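Side-chain contacts in nucleoporin NUP82 (Chaetomium thermophilum, PDB 5CWW), which probably serves as a structural component of the nuclear pore complex and may act as a docking partner for transient nuclear transport factors: residues T192-E195 with D196-R200; K309-A312 with A313-P317. One frame throughout, in Å; residues are numbered along the deposited sequence.

Interaction 1 (T192-E195 with D196-R200); sequences TVTE and DAIVR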
loop_
_atom_site.group_PDB
_atom_site.type_symbol
_atom_site.label_atom_id
_atom_site.label_comp_id
_atom_site.label_asym_id
_atom_site.label_seq_id
_atom_site.Cartn_x
_atom_site.Cartn_y
_atom_site.Cartn_z
ATOM N N THR B 192 0.062 -7.112 -5.474
ATOM C CA THR B 192 1.003 -7.303 -4.378
ATOM C C THR B 192 1.966 -6.124 -4.322
ATOM O O THR B 192 2.302 -5.531 -5.349
ATOM C CB THR B 192 1.798 -8.620 -4.518
ATOM O OG1 THR B 192 2.568 -8.610 -5.730
ATOM C CG2 THR B 192 0.853 -9.818 -4.527
ATOM N N VAL B 193 2.389 -5.777 -3.112
ATOM C CA VAL B 193 3.332 -4.691 -2.899
ATOM C C VAL B 193 4.400 -5.151 -1.915
ATOM O O VAL B 193 4.089 -5.729 -0.871
ATOM C CB VAL B 193 2.636 -3.419 -2.359
ATOM C CG1 VAL B 193 3.609 -2.251 -2.320
ATOM C CG2 VAL B 193 1.426 -3.066 -3.212
ATOM N N THR B 194 5.657 -4.892 -2.263
ATOM C CA THR B 194 6.791 -5.275 -1.433
ATOM C C THR B 194 7.330 -4.071 -0.671
ATOM O O THR B 194 7.003 -2.931 -1.001
ATOM C CB THR B 194 7.922 -5.886 -2.284
ATOM O OG1 THR B 194 8.281 -4.972 -3.325
ATOM C CG2 THR B 194 7.473 -7.197 -2.909
ATOM N N GLU B 195 8.140 -4.334 0.351
ATOM C CA GLU B 195 8.791 -3.274 1.119
ATOM C C GLU B 195 9.562 -2.299 0.237
ATOM O O GLU B 195 9.559 -1.097 0.491
ATOM C CB GLU B 195 9.750 -3.867 2.154
ATOM C CG GLU B 195 9.083 -4.347 3.427
ATOM C CD GLU B 195 10.088 -4.730 4.496
ATOM O OE1 GLU B 195 11.221 -5.120 4.139
ATOM O OE2 GLU B 195 9.747 -4.631 5.696
ATOM N N ASP B 196 10.211 -2.813 -0.804
ATOM C CA ASP B 196 11.009 -1.964 -1.684
ATOM C C ASP B 196 10.137 -1.341 -2.775
ATOM O O ASP B 196 10.622 -0.975 -3.844
ATOM C CB ASP B 196 12.176 -2.755 -2.293
ATOM C CG ASP B 196 11.723 -3.894 -3.189
ATOM O OD1 ASP B 196 10.570 -4.353 -3.055
ATOM O OD2 ASP B 196 12.536 -4.341 -4.024
ATOM N N ALA B 197 8.842 -1.228 -2.483
ATOM C CA ALA B 197 7.919 -0.419 -3.275
ATOM C C ALA B 197 7.808 -0.867 -4.729
ATOM O O ALA B 197 7.778 -0.037 -5.637
ATOM C CB ALA B 197 8.333 1.051 -3.212
ATOM N N ILE B 198 7.749 -2.175 -4.948
ATOM C CA ILE B 198 7.437 -2.695 -6.271
ATOM C C ILE B 198 5.987 -3.162 -6.293
ATOM O O ILE B 198 5.583 -4.009 -5.496
ATOM C CB ILE B 198 8.375 -3.844 -6.668
ATOM C CG1 ILE B 198 9.822 -3.339 -6.712
ATOM C CG2 ILE B 198 7.984 -4.399 -8.028
ATOM C CD1 ILE B 198 10.844 -4.430 -6.707
ATOM N N VAL B 199 5.212 -2.592 -7.210
ATOM C CA VAL B 199 3.797 -2.906 -7.350
ATOM C C VAL B 199 3.619 -3.894 -8.491
ATOM O O VAL B 199 4.077 -3.651 -9.609
ATOM C CB VAL B 199 2.954 -1.640 -7.613
ATOM C CG1 VAL B 199 1.478 -1.990 -7.779
ATOM C CG2 VAL B 199 3.138 -0.637 -6.482
ATOM N N ARG B 200 2.964 -5.012 -8.203
ATOM C CA ARG B 200 2.762 -6.057 -9.198
ATOM C C ARG B 200 1.300 -6.467 -9.299
ATOM O O ARG B 200 0.675 -6.841 -8.305
ATOM C CB ARG B 200 3.632 -7.272 -8.872
ATOM C CG ARG B 200 5.069 -7.130 -9.351
ATOM C CD ARG B 200 5.895 -8.352 -8.999
ATOM N NE ARG B 200 6.513 -8.222 -7.682
ATOM C CZ ARG B 200 7.793 -7.934 -7.459
ATOM N NH1 ARG B 200 8.637 -7.752 -8.463
ATOM N NH2 ARG B 200 8.233 -7.840 -6.214
HETATM O O HOH W 1 4.998 -6.819 -5.544
#

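Interaction 2 (K309-A312 with A313-P317); sequences KVAA and AEDNP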
loop_
_atom_site.group_PDB
_atom_site.type_symbol
_atom_site.label_atom_id
_atom_site.label_comp_id
_atom_site.label_asym_id
_atom_site.label_seq_id
_atom_site.Cartn_x
_atom_site.Cartn_y
_atom_site.Cartn_z
ATOM N N LYS B 309 -13.735 18.799 -16.885
ATOM C CA LYS B 309 -12.393 19.280 -16.580
ATOM C C LYS B 309 -11.735 19.889 -17.816
ATOM O O LYS B 309 -10.994 20.866 -17.715
ATOM C CB LYS B 309 -11.527 18.148 -16.027
ATOM C CG LYS B 309 -10.271 18.642 -15.331
ATOM C CD LYS B 309 -9.289 17.519 -15.053
ATOM C CE LYS B 309 -8.126 18.016 -14.210
ATOM N NZ LYS B 309 -7.424 19.176 -14.834
ATOM N N VAL B 310 -12.005 19.304 -18.979
ATOM C CA VAL B 310 -11.521 19.854 -20.241
ATOM C C VAL B 310 -12.142 21.223 -20.486
ATOM O O VAL B 310 -11.465 22.154 -20.926
ATOM C CB VAL B 310 -11.846 18.923 -21.430
ATOM C CG1 VAL B 310 -11.518 19.591 -22.765
ATOM C CG2 VAL B 310 -11.090 17.610 -21.295
ATOM N N ALA B 311 -13.435 21.338 -20.200
ATOM C CA ALA B 311 -14.154 22.588 -20.399
ATOM C C ALA B 311 -13.566 23.691 -19.526
ATOM O O ALA B 311 -13.283 24.789 -20.004
ATOM C CB ALA B 311 -15.634 22.404 -20.096
ATOM N N ALA B 312 -13.377 23.386 -18.246
ATOM C CA ALA B 312 -12.845 24.354 -17.295
ATOM C C ALA B 312 -11.435 24.787 -17.682
ATOM O O ALA B 312 -11.076 25.956 -17.549
ATOM C CB ALA B 312 -12.853 23.772 -15.891
ATOM N N ALA B 313 -10.640 23.838 -18.163
ATOM C CA ALA B 313 -9.262 24.124 -18.545
ATOM C C ALA B 313 -9.217 25.020 -19.778
ATOM O O ALA B 313 -8.357 25.893 -19.890
ATOM C CB ALA B 313 -8.506 22.830 -18.802
ATOM N N GLU B 314 -10.150 24.800 -20.699
ATOM C CA GLU B 314 -10.191 25.564 -21.940
ATOM C C GLU B 314 -10.872 26.915 -21.745
ATOM O O GLU B 314 -10.390 27.935 -22.237
ATOM C CB GLU B 314 -10.907 24.769 -23.033
ATOM C CG GLU B 314 -10.100 23.591 -23.559
ATOM C CD GLU B 314 -10.798 22.853 -24.685
ATOM O OE1 GLU B 314 -11.837 23.350 -25.172
ATOM O OE2 GLU B 314 -10.308 21.775 -25.083
ATOM N N ASP B 315 -11.991 26.918 -21.028
ATOM C CA ASP B 315 -12.755 28.142 -20.805
ATOM C C ASP B 315 -11.958 29.156 -19.991
ATOM O O ASP B 315 -12.132 30.364 -20.147
ATOM C CB ASP B 315 -14.077 27.829 -20.101
ATOM C CG ASP B 315 -15.014 26.996 -20.957
ATOM O OD1 ASP B 315 -14.983 27.143 -22.197
ATOM O OD2 ASP B 315 -15.783 26.192 -20.389
ATOM N N ASN B 316 -11.080 28.661 -19.125
ATOM C CA ASN B 316 -10.277 29.528 -18.270
ATOM C C ASN B 316 -9.048 30.047 -19.019
ATOM O O ASN B 316 -8.230 29.254 -19.482
ATOM C CB ASN B 316 -9.847 28.777 -17.009
ATOM C CG ASN B 316 -9.333 29.702 -15.921
ATOM O OD1 ASN B 316 -8.770 30.759 -16.200
ATOM N ND2 ASN B 316 -9.527 29.304 -14.669
ATOM N N PRO B 317 -8.910 31.380 -19.144
ATOM C CA PRO B 317 -7.719 31.910 -19.818
ATOM C C PRO B 317 -6.471 31.824 -18.945
ATOM O O PRO B 317 -5.353 31.870 -19.459
ATOM C CB PRO B 317 -8.096 33.367 -20.092
ATOM C CG PRO B 317 -9.032 33.712 -18.992
ATOM C CD PRO B 317 -9.816 32.460 -18.710
#

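Interaction 1 (T192-E195 with D196-R200)
T194 and D196 bring their side chains together obliquely at the tip of a β hairpin, between strands 189-194 and 198-203, the two middle strands of a four-stranded antiparallel blade, consistent with a β-propeller in the N-terminal part of NUP82 that makes up this chain. A type I turn from T194 to A197, with A197 in left-handed backbone conformation, closes the hairpin as a turn with a G1 bulge: A197 N donates to T194 O at 2.9 Å, and the return bond from T194 N to I198 O is weak. The T194 hydroxyl points into the loop, because chi1 of 55° sets OG1 between the backbone N and carbonyl carbon. There it accepts from I198 N at 3.3 Å and donates to D196 OD1; at 2.4 Å this second T194 OG1 to D196 OD1 bond is so short that its exact length is doubtful. CG2 of T194 turns instead to R200, meeting NH2 at 3.5 Å at the edge of the guanidinium, while I198 CG2 lies over one face of that group, toward its rim. The R200 chain reaches back along the hairpin by bending at chi3 (-89°). On the other side of the sheet V193 and V199 pair through their CG2 methyls and pack against L274 and L272 respectively. T192, whose OG1 also bonds W202 and H168, faces R200, and one water joins the two strands: it donates to I198 O at 2.9 Å, bonds T192 OG1 at 3.0 Å and weakly accepts from R200 NE at 3.0 Å.

Interaction 2 (K309-A312 with A313-P317)
The carboxylates of E314 and D315 each take up a group one helical turn back, V310 and A311, in the last turns of helix 298-315. V310 CG1 lies above one face of the E314 carboxylate, displaced toward OE2, which it meets at 3.4 Å. The two side chains run next to each other in the same direction, E314 being extended beyond CG, and its CG also rests on V310 O at 3.3 Å. At D315 a carbonyl oxygen takes the face: A311 O sits over the carboxylate, 3.0 Å from D315 CG and 2.9 Å from D315 OD2. With chi1 at -65°, CG of D315 stands beside its own backbone N, and this folds the acid back over the carbonyl that the same N-H already bonds. That bond, D315 N to A311 O, is 2.7 Å long and nearly straight (165°). Three further i to i+4 bonds complete the ladder: A313 N to K309 O, E314 N to V310 O, and N316 N to A312 O, the last at 3.1 Å with its donor above the carbonyl plane. N316 is where the chain leaves helical geometry. Its OD1 accepts from E318 N, forming an Asx turn across P317, and S319 OG lies within hydrogen-bonding reach of both A313 O and N316 O just past the helix end, with one proton to share between them. On the side of K309 and V310, the helix rests on V326, A327 and Q330 of helix 321-338. OD2 of D315 and A311 O are both acceptors, so their closeness is probably electrostatically unfavourable, and two acids at a helix C-terminus would be expected to oppose rather than complement the helix dipole.

Overall arrangement
The two contacts lie far apart, with centres 37 Å from each other and nearest atoms about 23 Å apart. Interaction 1 is a buried hairpin, its centre 14 Å from that of the chain; interaction 2 is at the surface, 35 Å out. The blade formed by strands 254-258, 272-276, 281-284 and 369-370 relates them. Its first two strands receive the side chains of V193 and V199 from interaction 1, whereas helices 298-315 and 321-338 are inserted in the chain between its last two strands and carry interaction 2. One contact thus belongs to the packing of successive blades, the other to a helical excursion from the neighbouring blade.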